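Local coordinates for 2-methyl-aconitate isomerase (Shewanella oneidensis, PDB 5K87), which catalyses the isomerisation of 2-methyl-trans-aconitate to 2-methyl-cis-aconitate in the 2-methylcitrate route of propionate breakdown, at residues N86-Y91 against A128-R133; A217-A222 against L264-I269; D244-N249 against M315-H320; E351-G356 against L362-Q367. The protein carries 1 engineered substitution. All blocks are in the same frame, centred on the assembly; numbering follows the deposited sequence. Where two conformers were deposited one is given.

Contact 1 (N86-Y91 against A128-R133); sequences NHDVDY and AARIPR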
loop_
_atom_site.group_PDB
_atom_site.type_symbol
_atom_site.label_atom_id
_atom_site.label_comp_id
_atom_site.label_asym_id
_atom_site.label_seq_id
_atom_site.Cartn_x
_atom_site.Cartn_y
_atom_site.Cartn_z
ATOM N N ASN A 86 32.470 -19.170 -3.619
ATOM C CA ASN A 86 32.232 -18.283 -4.753
ATOM C C ASN A 86 30.914 -17.514 -4.672
ATOM O O ASN A 86 30.347 -17.137 -5.697
ATOM C CB ASN A 86 32.331 -19.054 -6.072
ATOM C CG ASN A 86 33.598 -19.881 -6.162
ATOM O OD1 ASN A 86 34.698 -19.377 -5.938
ATOM N ND2 ASN A 86 33.445 -21.165 -6.459
ATOM N N HIS A 87 30.428 -17.299 -3.450
ATOM C CA HIS A 87 29.284 -16.417 -3.231
ATOM C C HIS A 87 29.616 -15.393 -2.174
ATOM O O HIS A 87 30.449 -15.637 -1.298
ATOM C CB HIS A 87 28.036 -17.203 -2.837
ATOM C CG HIS A 87 27.531 -18.099 -3.922
ATOM N ND1 HIS A 87 28.149 -19.287 -4.248
ATOM C CD2 HIS A 87 26.485 -17.974 -4.773
ATOM C CE1 HIS A 87 27.500 -19.859 -5.248
ATOM N NE2 HIS A 87 26.486 -19.083 -5.585
ATOM N N ASP A 88 28.969 -14.240 -2.266
ATOM C CA ASP A 88 29.213 -13.155 -1.327
ATOM C C ASP A 88 28.172 -13.050 -0.218
ATOM O O ASP A 88 28.497 -12.775 0.942
ATOM C CB ASP A 88 29.265 -11.837 -2.083
ATOM C CG ASP A 88 30.340 -11.823 -3.132
ATOM O OD1 ASP A 88 31.524 -11.937 -2.748
ATOM O OD2 ASP A 88 30.031 -11.704 -4.337
ATOM N N VAL A 89 26.914 -13.262 -0.561
ATOM C CA VAL A 89 25.848 -12.975 0.377
ATOM C C VAL A 89 24.776 -14.047 0.245
ATOM O O VAL A 89 24.506 -14.518 -0.864
ATOM C CB VAL A 89 25.266 -11.547 0.124
ATOM C CG1 VAL A 89 24.703 -11.423 -1.284
ATOM C CG2 VAL A 89 24.218 -11.172 1.175
ATOM N N ASP A 90 24.193 -14.456 1.368
ATOM C CA ASP A 90 23.046 -15.361 1.377
ATOM C C ASP A 90 21.752 -14.556 1.471
ATOM O O ASP A 90 21.636 -13.623 2.282
ATOM C CB ASP A 90 23.094 -16.307 2.570
ATOM C CG ASP A 90 24.125 -17.403 2.428
ATOM O OD1 ASP A 90 24.778 -17.508 1.373
ATOM O OD2 ASP A 90 24.260 -18.182 3.396
ATOM N N TYR A 91 20.767 -14.965 0.680
ATOM C CA TYR A 91 19.521 -14.223 0.512
ATOM C C TYR A 91 18.327 -15.130 0.818
ATOM O O TYR A 91 18.122 -16.140 0.140
ATOM C CB TYR A 91 19.487 -13.712 -0.932
ATOM C CG TYR A 91 18.179 -13.213 -1.521
ATOM C CD1 TYR A 91 17.156 -12.685 -0.735
ATOM C CD2 TYR A 91 17.981 -13.260 -2.897
ATOM C CE1 TYR A 91 15.978 -12.222 -1.310
ATOM C CE2 TYR A 91 16.810 -12.793 -3.477
ATOM C CZ TYR A 91 15.815 -12.285 -2.675
ATOM O OH TYR A 91 14.644 -11.826 -3.234
ATOM N N ALA A 128 35.387 -6.340 0.991
ATOM C CA ALA A 128 35.810 -5.027 0.502
ATOM C C ALA A 128 36.698 -5.101 -0.735
ATOM O O ALA A 128 36.674 -4.201 -1.571
ATOM C CB ALA A 128 36.509 -4.243 1.611
ATOM N N ALA A 129 37.465 -6.177 -0.861
ATOM C CA ALA A 129 38.327 -6.354 -2.026
ATOM C C ALA A 129 37.534 -6.423 -3.335
ATOM O O ALA A 129 38.072 -6.147 -4.410
ATOM C CB ALA A 129 39.204 -7.588 -1.863
ATOM N N ARG A 130 36.252 -6.773 -3.241
ATOM C CA ARG A 130 35.405 -6.926 -4.426
ATOM C C ARG A 130 34.604 -5.675 -4.776
ATOM O O ARG A 130 33.874 -5.656 -5.767
ATOM C CB ARG A 130 34.435 -8.092 -4.243
ATOM C CG ARG A 130 35.102 -9.451 -4.134
ATOM C CD ARG A 130 34.065 -10.562 -4.226
ATOM N NE ARG A 130 33.213 -10.417 -5.406
ATOM C CZ ARG A 130 33.432 -11.025 -6.567
ATOM N NH1 ARG A 130 32.608 -10.831 -7.592
ATOM N NH2 ARG A 130 34.476 -11.833 -6.704
ATOM N N ILE A 131 34.714 -4.641 -3.955
ATOM C CA ILE A 131 34.005 -3.401 -4.221
ATOM C C ILE A 131 35.001 -2.365 -4.706
ATOM O O ILE A 131 35.885 -1.954 -3.953
ATOM C CB ILE A 131 33.325 -2.850 -2.964
ATOM C CG1 ILE A 131 32.495 -3.934 -2.270
ATOM C CG2 ILE A 131 32.454 -1.655 -3.323
ATOM C CD1 ILE A 131 31.945 -3.499 -0.936
ATOM N N PRO A 132 34.878 -1.943 -5.971
ATOM C CA PRO A 132 35.793 -0.914 -6.466
ATOM C C PRO A 132 35.395 0.448 -5.925
ATOM O O PRO A 132 34.297 0.616 -5.392
ATOM C CB PRO A 132 35.567 -0.955 -7.975
ATOM C CG PRO A 132 34.134 -1.375 -8.114
ATOM C CD PRO A 132 33.894 -2.353 -6.989
ATOM N N ARG A 133 36.284 1.420 -6.053
ATOM C CA ARG A 133 35.956 2.783 -5.686
ATOM C C ARG A 133 34.904 3.319 -6.656
ATOM O O ARG A 133 33.999 4.052 -6.265
ATOM C CB ARG A 133 37.219 3.642 -5.732
ATOM C CG ARG A 133 37.028 5.066 -5.265
ATOM C CD ARG A 133 36.736 5.116 -3.783
ATOM N NE ARG A 133 36.325 6.448 -3.368
ATOM C CZ ARG A 133 35.821 6.729 -2.173
ATOM N NH1 ARG A 133 35.664 5.762 -1.279
ATOM N NH2 ARG A 133 35.467 7.971 -1.877
#
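Asp88 and Arg130 meet across this contact as a salt bridge between a buried carboxylate and a partly exposed arginine. Asp88 OD1 lies 3.5 Å from Arg130 NE, but well out of the guanidinium plane. No N-H points at the oxygen, so the attraction is one of charge alone. Asp88 OD2 is almost as near, 3.6 Å from Arg130 NE. Both carboxylate oxygens therefore sit beside the same nitrogen. The carboxylate and guanidinium planes are turned 39° from each other.

The closest approach is a packing contact: Asp88 OD1 stands 3.2 Å from Arg130 CD, the carbon next to the charged group. Arg130 reaches this place through a bend in its chain (chi3 52°), which turns the guanidinium aside beyond CD.

Directed bonds are made elsewhere. Arg130 NH1 donates a hydrogen bond to Thr138 O on strand 135-143. Asp88 OD1 has a second salt bridge, to Arg140 on the same strand, whose guanidinium also lies close to that of Arg130.

The contact joins the residue just before strand 89-96 to the 3-10 segment 128-130, which lies between helix 113-122 and strand 135-143. The Asp88-Arg130 pair lies away from the substrate-binding residues. The chemistry implies a small charge cluster: one carboxylate is shared by two arginines. Asp88 probably balances part of the positive charge of Arg130 and Arg140, while the hydrogen bond to Thr138 O helps orient the Arg130 guanidinium.

Contact 2 (A217-A222 against L264-I269); sequences ATMINA and LRMGLI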
loop_
_atom_site.group_PDB
_atom_site.type_symbol
_atom_site.label_atom_id
_atom_site.label_comp_id
_atom_site.label_asym_id
_atom_site.label_seq_id
_atom_site.Cartn_x
_atom_site.Cartn_y
_atom_site.Cartn_z
ATOM N N ALA A 217 -1.123 -26.866 -21.336
ATOM C CA ALA A 217 -0.291 -26.160 -20.381
ATOM C C ALA A 217 1.161 -26.539 -20.544
ATOM O O ALA A 217 1.484 -27.684 -20.869
ATOM C CB ALA A 217 -0.751 -26.460 -18.965
ATOM N N THR A 218 2.040 -25.570 -20.322
ATOM C CA THR A 218 3.442 -25.871 -20.117
ATOM C C THR A 218 3.752 -25.664 -18.647
ATOM O O THR A 218 3.488 -24.597 -18.088
ATOM C CB THR A 218 4.366 -24.989 -20.965
ATOM O OG1 THR A 218 4.266 -25.391 -22.334
ATOM C CG2 THR A 218 5.807 -25.146 -20.510
ATOM N N MET A 219 4.278 -26.697 -18.016
ATOM C CA MET A 219 4.659 -26.641 -16.618
ATOM C C MET A 219 6.169 -26.710 -16.537
ATOM O O MET A 219 6.785 -27.713 -16.911
ATOM C CB MET A 219 3.999 -27.793 -15.865
ATOM C CG MET A 219 2.504 -27.562 -15.673
ATOM S SD MET A 219 1.519 -28.998 -15.203
ATOM C CE MET A 219 1.409 -29.840 -16.779
ATOM N N ILE A 220 6.764 -25.621 -16.073
ATOM C CA ILE A 220 8.210 -25.495 -16.057
ATOM C C ILE A 220 8.695 -25.084 -14.675
ATOM O O ILE A 220 8.024 -24.332 -13.965
ATOM C CB ILE A 220 8.677 -24.489 -17.137
ATOM C CG1 ILE A 220 10.193 -24.542 -17.322
ATOM C CG2 ILE A 220 8.193 -23.073 -16.825
ATOM C CD1 ILE A 220 10.680 -23.750 -18.520
ATOM N N ASN A 221 9.850 -25.597 -14.279
ATOM C CA ASN A 221 10.445 -25.204 -13.017
ATOM C C ASN A 221 11.775 -24.525 -13.300
ATOM O O ASN A 221 12.822 -25.174 -13.365
ATOM C CB ASN A 221 10.617 -26.403 -12.092
ATOM C CG ASN A 221 10.773 -25.990 -10.652
ATOM O OD1 ASN A 221 11.140 -24.848 -10.362
ATOM N ND2 ASN A 221 10.507 -26.915 -9.735
ATOM N N ALA A 222 11.710 -23.215 -13.515
ATOM C CA ALA A 222 12.874 -22.380 -13.774
ATOM C C ALA A 222 12.528 -20.978 -13.281
ATOM O O ALA A 222 11.539 -20.403 -13.720
ATOM C CB ALA A 222 13.190 -22.362 -15.264
ATOM N N LEU A 264 -0.481 -30.457 -8.566
ATOM C CA LEU A 264 -0.567 -31.899 -8.383
ATOM C C LEU A 264 0.105 -32.618 -9.553
ATOM O O LEU A 264 0.889 -33.550 -9.355
ATOM C CB LEU A 264 -2.033 -32.319 -8.268
ATOM C CG LEU A 264 -2.309 -33.769 -7.864
ATOM C CD1 LEU A 264 -1.792 -34.019 -6.463
ATOM C CD2 LEU A 264 -3.794 -34.059 -7.944
ATOM N N ARG A 265 -0.190 -32.172 -10.769
ATOM C CA ARG A 265 0.386 -32.781 -11.966
ATOM C C ARG A 265 1.910 -32.657 -11.992
ATOM O O ARG A 265 2.606 -33.549 -12.491
ATOM C CB ARG A 265 -0.229 -32.169 -13.229
ATOM C CG ARG A 265 0.250 -32.793 -14.529
ATOM C CD ARG A 265 -0.210 -34.238 -14.662
ATOM N NE ARG A 265 0.417 -34.899 -15.802
ATOM C CZ ARG A 265 1.577 -35.543 -15.740
ATOM N NH1 ARG A 265 2.236 -35.612 -14.592
ATOM N NH2 ARG A 265 2.081 -36.116 -16.826
ATOM N N MET A 266 2.434 -31.565 -11.444
ATOM C CA MET A 266 3.877 -31.336 -11.408
ATOM C C MET A 266 4.564 -32.139 -10.319
ATOM O O MET A 266 5.786 -32.261 -10.306
ATOM C CB MET A 266 4.184 -29.847 -11.214
ATOM C CG MET A 266 3.809 -28.993 -12.405
ATOM S SD MET A 266 3.913 -27.225 -12.106
ATOM C CE MET A 266 5.672 -26.948 -12.205
ATOM N N GLY A 267 3.777 -32.681 -9.399
ATOM C CA GLY A 267 4.327 -33.420 -8.278
ATOM C C GLY A 267 4.759 -32.529 -7.129
ATOM O O GLY A 267 5.477 -32.965 -6.230
ATOM N N LEU A 268 4.320 -31.274 -7.142
ATOM C CA LEU A 268 4.647 -30.354 -6.057
ATOM C C LEU A 268 3.817 -30.612 -4.803
ATOM O O LEU A 268 4.247 -30.309 -3.693
ATOM C CB LEU A 268 4.467 -28.905 -6.507
ATOM C CG LEU A 268 5.453 -28.436 -7.576
ATOM C CD1 LEU A 268 4.996 -27.093 -8.125
ATOM C CD2 LEU A 268 6.850 -28.326 -7.002
ATOM N N ILE A 269 2.620 -31.149 -4.994
ATOM C CA ILE A 269 1.765 -31.547 -3.886
ATOM C C ILE A 269 1.266 -32.946 -4.179
ATOM O O ILE A 269 1.278 -33.382 -5.327
ATOM C CB ILE A 269 0.555 -30.600 -3.700
ATOM C CG1 ILE A 269 -0.298 -30.550 -4.970
ATOM C CG2 ILE A 269 1.029 -29.215 -3.297
ATOM C CD1 ILE A 269 -1.512 -29.638 -4.866
#
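Met219 and Met266 carry this contact, each sulfur on the other's methylene carbons, with no hydrogen bond between the segments. The two side chains cross at a slant. Met219 SD lies 3.6 Å from Met266 CG. In return Met266 SD sits 3.8 Å from Met219 CB. Both chains bend at the last torsion but in opposite senses (chi3 -77° in Met219, 77° in Met266), and their methyl groups go to different neighbours. Met219 CE packs 3.9 Å from Arg265 CG, against the aliphatic part of that arginine.

The one approach to a polar atom is that of Met266 CE to the backbone, 3.9 Å from Ile220 O. Replacing Met266 with an alanine would probably open a gap beside Met219 CB and SD and leave the Met219 side chain freer to turn.

The helix 249-266 ends here in a Schellman motif, with Gly267 at positive phi. The helix end thus lies against strand 213-221, and Met266 also touches Pro225 on the neighbouring strand 225-230. The chemistry implies that, between these segments, the helix end is held to the strand by apolar contacts, without a hydrogen bond.

Contact 3 (D244-N249 against M315-H320); sequences DINSDN and MGKLHH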
loop_
_atom_site.group_PDB
_atom_site.type_symbol
_atom_site.label_atom_id
_atom_site.label_comp_id
_atom_site.label_asym_id
_atom_site.label_seq_id
_atom_site.Cartn_x
_atom_site.Cartn_y
_atom_site.Cartn_z
ATOM N N ASP A 244 -9.810 -6.193 -14.944
ATOM C CA ASP A 244 -10.553 -7.184 -15.713
ATOM C C ASP A 244 -10.676 -8.504 -14.969
ATOM O O ASP A 244 -11.535 -9.328 -15.298
ATOM C CB ASP A 244 -9.883 -7.432 -17.059
ATOM C CG ASP A 244 -9.895 -6.214 -17.947
ATOM O OD1 ASP A 244 -10.938 -5.523 -18.009
ATOM O OD2 ASP A 244 -8.861 -5.941 -18.586
ATOM N N ILE A 245 -9.816 -8.720 -13.977
ATOM C CA ILE A 245 -9.744 -10.018 -13.305
ATOM C C ILE A 245 -9.906 -9.940 -11.788
ATOM O O ILE A 245 -10.564 -10.792 -11.186
ATOM C CB ILE A 245 -8.442 -10.778 -13.702
ATOM C CG1 ILE A 245 -8.550 -11.227 -15.168
ATOM C CG2 ILE A 245 -8.184 -11.972 -12.793
ATOM C CD1 ILE A 245 -7.297 -11.859 -15.743
ATOM N N ASN A 246 -9.341 -8.910 -11.168
ATOM C CA ASN A 246 -9.209 -8.922 -9.715
ATOM C C ASN A 246 -10.481 -8.635 -8.929
ATOM O O ASN A 246 -10.515 -8.857 -7.724
ATOM C CB ASN A 246 -8.034 -8.065 -9.262
ATOM C CG ASN A 246 -6.712 -8.714 -9.584
ATOM O OD1 ASN A 246 -6.670 -9.891 -9.938
ATOM N ND2 ASN A 246 -5.623 -7.957 -9.465
ATOM N N SER A 247 -11.521 -8.183 -9.624
ATOM C CA SER A 247 -12.834 -8.021 -9.008
ATOM C C SER A 247 -13.777 -9.150 -9.422
ATOM O O SER A 247 -14.947 -9.163 -9.036
ATOM C CB SER A 247 -13.443 -6.666 -9.388
ATOM O OG SER A 247 -12.684 -5.584 -8.869
ATOM N N ASP A 248 -13.260 -10.101 -10.197
ATOM C CA ASP A 248 -14.049 -11.199 -10.750
ATOM C C ASP A 248 -13.784 -12.453 -9.928
ATOM O O ASP A 248 -12.860 -13.226 -10.217
ATOM C CB ASP A 248 -13.668 -11.413 -12.218
ATOM C CG ASP A 248 -14.511 -12.474 -12.909
ATOM O OD1 ASP A 248 -15.197 -13.257 -12.225
ATOM O OD2 ASP A 248 -14.462 -12.529 -14.153
ATOM N N ASN A 249 -14.600 -12.659 -8.900
ATOM C CA ASN A 249 -14.378 -13.772 -7.989
ATOM C C ASN A 249 -14.453 -15.137 -8.668
ATOM O O ASN A 249 -13.738 -16.060 -8.287
ATOM C CB ASN A 249 -15.331 -13.689 -6.799
ATOM C CG ASN A 249 -15.074 -12.466 -5.945
ATOM O OD1 ASN A 249 -13.925 -12.082 -5.727
ATOM N ND2 ASN A 249 -16.143 -11.833 -5.473
ATOM N N MET A 315 -0.351 -15.040 -5.457
ATOM C CA MET A 315 -1.144 -15.046 -4.229
ATOM C C MET A 315 -2.624 -14.766 -4.496
ATOM O O MET A 315 -3.277 -14.079 -3.712
ATOM C CB MET A 315 -0.568 -14.061 -3.196
ATOM C CG MET A 315 0.940 -14.237 -2.936
ATOM S SD MET A 315 1.406 -15.879 -2.358
ATOM C CE MET A 315 0.707 -15.840 -0.699
ATOM N N GLY A 316 -3.140 -15.271 -5.613
ATOM C CA GLY A 316 -4.560 -15.222 -5.891
ATOM C C GLY A 316 -5.064 -13.975 -6.594
ATOM O O GLY A 316 -6.276 -13.767 -6.694
ATOM N N LYS A 317 -4.158 -13.140 -7.089
ATOM C CA LYS A 317 -4.552 -11.946 -7.826
ATOM C C LYS A 317 -3.699 -11.799 -9.066
ATOM O O LYS A 317 -2.537 -12.190 -9.058
ATOM C CB LYS A 317 -4.361 -10.699 -6.959
ATOM C CG LYS A 317 -5.299 -10.616 -5.762
ATOM C CD LYS A 317 -6.710 -10.283 -6.200
ATOM C CE LYS A 317 -7.682 -10.378 -5.029
ATOM N NZ LYS A 317 -7.322 -9.423 -3.943
ATOM N N LEU A 318 -4.261 -11.232 -10.127
ATOM C CA LEU A 318 -3.449 -10.846 -11.271
ATOM C C LEU A 318 -2.395 -9.837 -10.823
ATOM O O LEU A 318 -2.716 -8.818 -10.206
ATOM C CB LEU A 318 -4.316 -10.242 -12.379
ATOM C CG LEU A 318 -3.549 -10.045 -13.685
ATOM C CD1 LEU A 318 -3.376 -11.387 -14.386
ATOM C CD2 LEU A 318 -4.242 -9.044 -14.601
ATOM N N HIS A 319 -1.143 -10.133 -11.140
ATOM C CA HIS A 319 -0.017 -9.296 -10.771
ATOM C C HIS A 319 0.005 -8.020 -11.606
ATOM O O HIS A 319 -0.306 -8.031 -12.796
ATOM C CB HIS A 319 1.272 -10.096 -10.955
ATOM C CG HIS A 319 2.481 -9.458 -10.359
ATOM N ND1 HIS A 319 3.219 -8.496 -11.027
ATOM C CD2 HIS A 319 3.113 -9.658 -9.179
ATOM C CE1 HIS A 319 4.233 -8.129 -10.276
ATOM N NE2 HIS A 319 4.192 -8.815 -9.140
ATOM N N HIS A 320 0.404 -6.915 -10.976
ATOM C CA HIS A 320 0.335 -5.606 -11.614
ATOM C C HIS A 320 1.345 -5.437 -12.744
ATOM O O HIS A 320 1.184 -4.572 -13.609
ATOM C CB HIS A 320 0.506 -4.498 -10.569
ATOM C CG HIS A 320 1.905 -4.347 -10.056
ATOM N ND1 HIS A 320 2.685 -3.251 -10.355
ATOM C CD2 HIS A 320 2.664 -5.144 -9.263
ATOM C CE1 HIS A 320 3.859 -3.376 -9.763
ATOM N NE2 HIS A 320 3.877 -4.517 -9.099
#
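Asn246 grips the backbone of Leu318 with both ends of its amide. Leu318 N donates to Asn246 OD1 at 2.8 Å, in the carbonyl plane and on a lone pair, with an N-H...O angle of 149°. Asn246 ND2 gives a straighter bond to Leu318 O, 3.1 Å long at 170°, and that oxygen lies in the amide plane. The side chain thus pairs with one residue's N-H and C=O much as a neighbouring strand would. With CG beside the backbone N (chi1 -72°), the amide reaches across to short strand 317-318.

Around this pair is an aliphatic shell. Lys317, bent at chi2, crosses the amide at a slant, its CD 3.7 Å from Asn246 CG. On the Leu318 side, Leu318 CB lies 3.4 Å from Asn246 OD1. Farther in, Ile245 CD1 meets Leu318 CD1 at 4.2 Å, the two side chains crossing at about a right angle. Phe286 of strand 283-288 touches both.

The next shell places Asn246 itself. It lies within a type I turn, closed by Asp248 N bonding to Ile245 O. Asp248 then caps helix 249-266 through Ala251 N. Leu318 O also takes a bond from Gln242 NE2.

Strand 317-318 leads directly into His319, a substrate-binding residue, whose NE2 bonds to a malonate ion, probably from the crystallisation liquor. His320 N also bonds to malonate. The chemistry implies that the two amide bonds fix the backbone just before the anion site, consistent with Asn246 acting from the second shell.

Contact 4 (E351-G356 against L362-Q367); sequences EAVRFG and LRVGAQ
Phe355 reaches across to Leu362 and Val364 on the antiparallel partner strand. Its CB starts on the sheet face shared with Val353, Leu362 and Val364. The first torsion puts CG between the backbone N and the carbonyl carbon (chi1 62°), which swings the ring over the other strand. Leu362 O lies over one face of the ring, 3.4 Å from Phe355 CD2. At CE2 the ring edge meets Val364 CG1 at 3.9 Å, and CE2 also nears Leu362 CD2. CE1 approaches Leu362 CB at 4.1 Å. At the tip, CZ meets Leu362 CB at 3.7 Å, and that CB makes a CH-pi contact over the ring face. An alanine at Phe355 is likely to leave Leu362 and Val364 without this cover and open a gap next to helix 324-334, where Ala327 and Ile330 touch the ring.

Phe355 N bonds to Leu362 O at 2.9 Å, and Leu362 N to Phe355 O at 3.0 Å. Val353 and Val364 form the next hydrogen-bonded pair. On the other face, Arg354 lays its guanidinium over Arg363 CB, while its NH1 bonds to Thr361.

This is an antiparallel beta hairpin whose apolar face packs on helix 324-334, which begins at substrate-binding Gly324.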
loop_
_atom_site.group_PDB
_atom_site.type_symbol
_atom_site.label_atom_id
_atom_site.label_comp_id
_atom_site.label_asym_id
_atom_site.label_seq_id
_atom_site.Cartn_x
_atom_site.Cartn_y
_atom_site.Cartn_z
ATOM N N GLU A 351 16.896 -16.492 -28.195
ATOM C CA GLU A 351 17.838 -16.116 -27.145
ATOM C C GLU A 351 17.276 -15.079 -26.179
ATOM O O GLU A 351 17.843 -14.858 -25.111
ATOM C CB GLU A 351 19.183 -15.664 -27.727
ATOM C CG GLU A 351 19.132 -14.453 -28.629
ATOM C CD GLU A 351 20.470 -14.198 -29.301
ATOM O OE1 GLU A 351 21.314 -15.121 -29.312
ATOM O OE2 GLU A 351 20.681 -13.080 -29.815
ATOM N N ALA A 352 16.165 -14.457 -26.547
ATOM C CA ALA A 352 15.507 -13.503 -25.664
ATOM C C ALA A 352 14.100 -13.273 -26.157
ATOM O O ALA A 352 13.798 -13.526 -27.332
ATOM C CB ALA A 352 16.260 -12.180 -25.634
ATOM N N VAL A 353 13.235 -12.803 -25.266
ATOM C CA VAL A 353 11.926 -12.299 -25.647
ATOM C C VAL A 353 11.611 -11.049 -24.860
ATOM O O VAL A 353 12.034 -10.895 -23.703
ATOM C CB VAL A 353 10.776 -13.319 -25.415
ATOM C CG1 VAL A 353 10.809 -14.434 -26.460
ATOM C CG2 VAL A 353 10.787 -13.865 -23.979
ATOM N N ARG A 354 10.867 -10.153 -25.489
ATOM C CA ARG A 354 10.245 -9.051 -24.787
ATOM C C ARG A 354 8.775 -9.387 -24.707
ATOM O O ARG A 354 8.122 -9.597 -25.734
ATOM C CB ARG A 354 10.444 -7.731 -25.536
ATOM C CG ARG A 354 9.909 -6.530 -24.774
ATOM C CD ARG A 354 10.229 -5.212 -25.472
ATOM N NE ARG A 354 11.636 -4.848 -25.342
ATOM C CZ ARG A 354 12.158 -4.276 -24.261
ATOM N NH1 ARG A 354 11.389 -4.006 -23.212
ATOM N NH2 ARG A 354 13.452 -3.977 -24.227
ATOM N N PHE A 355 8.242 -9.456 -23.495
ATOM C CA PHE A 355 6.834 -9.768 -23.346
ATOM C C PHE A 355 6.064 -8.579 -22.787
ATOM O O PHE A 355 6.619 -7.729 -22.074
ATOM C CB PHE A 355 6.620 -11.036 -22.507
ATOM C CG PHE A 355 7.124 -10.931 -21.088
ATOM C CD1 PHE A 355 6.308 -10.434 -20.077
ATOM C CD2 PHE A 355 8.409 -11.332 -20.762
ATOM C CE1 PHE A 355 6.773 -10.342 -18.766
ATOM C CE2 PHE A 355 8.876 -11.240 -19.455
ATOM C CZ PHE A 355 8.057 -10.741 -18.453
ATOM N N GLY A 356 4.784 -8.523 -23.123
ATOM C CA GLY A 356 3.907 -7.499 -22.606
ATOM C C GLY A 356 3.120 -7.992 -21.409
ATOM O O GLY A 356 2.421 -9.001 -21.482
ATOM N N LEU A 362 8.809 -6.198 -20.705
ATOM C CA LEU A 362 9.999 -6.650 -19.995
ATOM C C LEU A 362 10.758 -7.580 -20.927
ATOM O O LEU A 362 10.180 -8.520 -21.478
ATOM C CB LEU A 362 9.597 -7.381 -18.705
ATOM C CG LEU A 362 10.637 -7.679 -17.620
ATOM C CD1 LEU A 362 9.917 -7.962 -16.305
ATOM C CD2 LEU A 362 11.555 -8.836 -17.974
ATOM N N ARG A 363 12.044 -7.310 -21.119
ATOM C CA ARG A 363 12.908 -8.160 -21.936
ATOM C C ARG A 363 13.716 -9.093 -21.043
ATOM O O ARG A 363 14.379 -8.655 -20.092
ATOM C CB ARG A 363 13.868 -7.310 -22.771
ATOM C CG ARG A 363 14.740 -8.131 -23.703
ATOM C CD ARG A 363 15.763 -7.259 -24.415
ATOM N NE ARG A 363 16.469 -7.982 -25.473
ATOM C CZ ARG A 363 17.558 -8.720 -25.276
ATOM N NH1 ARG A 363 18.134 -9.339 -26.299
ATOM N NH2 ARG A 363 18.071 -8.843 -24.058
ATOM N N VAL A 364 13.668 -10.379 -21.352
ATOM C CA VAL A 364 14.429 -11.381 -20.629
ATOM C C VAL A 364 15.155 -12.251 -21.646
ATOM O O VAL A 364 14.579 -12.644 -22.665
ATOM C CB VAL A 364 13.518 -12.231 -19.700
ATOM C CG1 VAL A 364 12.323 -12.819 -20.468
ATOM C CG2 VAL A 364 14.320 -13.314 -19.010
ATOM N N GLY A 365 16.427 -12.514 -21.395
ATOM C CA GLY A 365 17.196 -13.387 -22.267
ATOM C C GLY A 365 17.496 -14.687 -21.557
ATOM O O GLY A 365 17.804 -14.680 -20.374
ATOM N N ALA A 366 17.390 -15.808 -22.261
ATOM C CA ALA A 366 17.755 -17.097 -21.683
ATOM C C ALA A 366 18.571 -17.885 -22.684
ATOM O O ALA A 366 18.167 -18.055 -23.840
ATOM C CB ALA A 366 16.530 -17.880 -21.270
ATOM N N GLN A 367 19.722 -18.361 -22.225
ATOM C CA GLN A 367 20.686 -19.045 -23.077
ATOM C C GLN A 367 20.500 -20.561 -23.007
ATOM O O GLN A 367 20.958 -21.206 -22.060
ATOM C CB GLN A 367 22.098 -18.655 -22.649
ATOM C CG GLN A 367 23.215 -19.256 -23.481
ATOM C CD GLN A 367 24.588 -18.887 -22.948
ATOM O OE1 GLN A 367 24.711 -18.160 -21.960
ATOM N NE2 GLN A 367 25.631 -19.388 -23.604
#

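In the fold
Contact 1 comes first in the chain and closes before the others open. Contacts 2 and 3 then alternate in their segments, and contact 4 follows both. Contact 1 stands apart: its centre is about 35 Å from contact 2, 39 Å from contact 3 and 28 Å from contact 4. Contacts 2, 3 and 4 lie 22 to 24 Å apart, centre to centre, and none touches another. Helix 249-266 links two of them: contact 3 lies at its start and contact 2 at its end. Strand 308-314 pairs with both strand 317-318 of contact 3 and strand 352-357 of contact 4. Contact 3 alone contains a substrate-binding residue, His319; contact 4 lies near Asn111 and Gly324, and contact 2 is farther off.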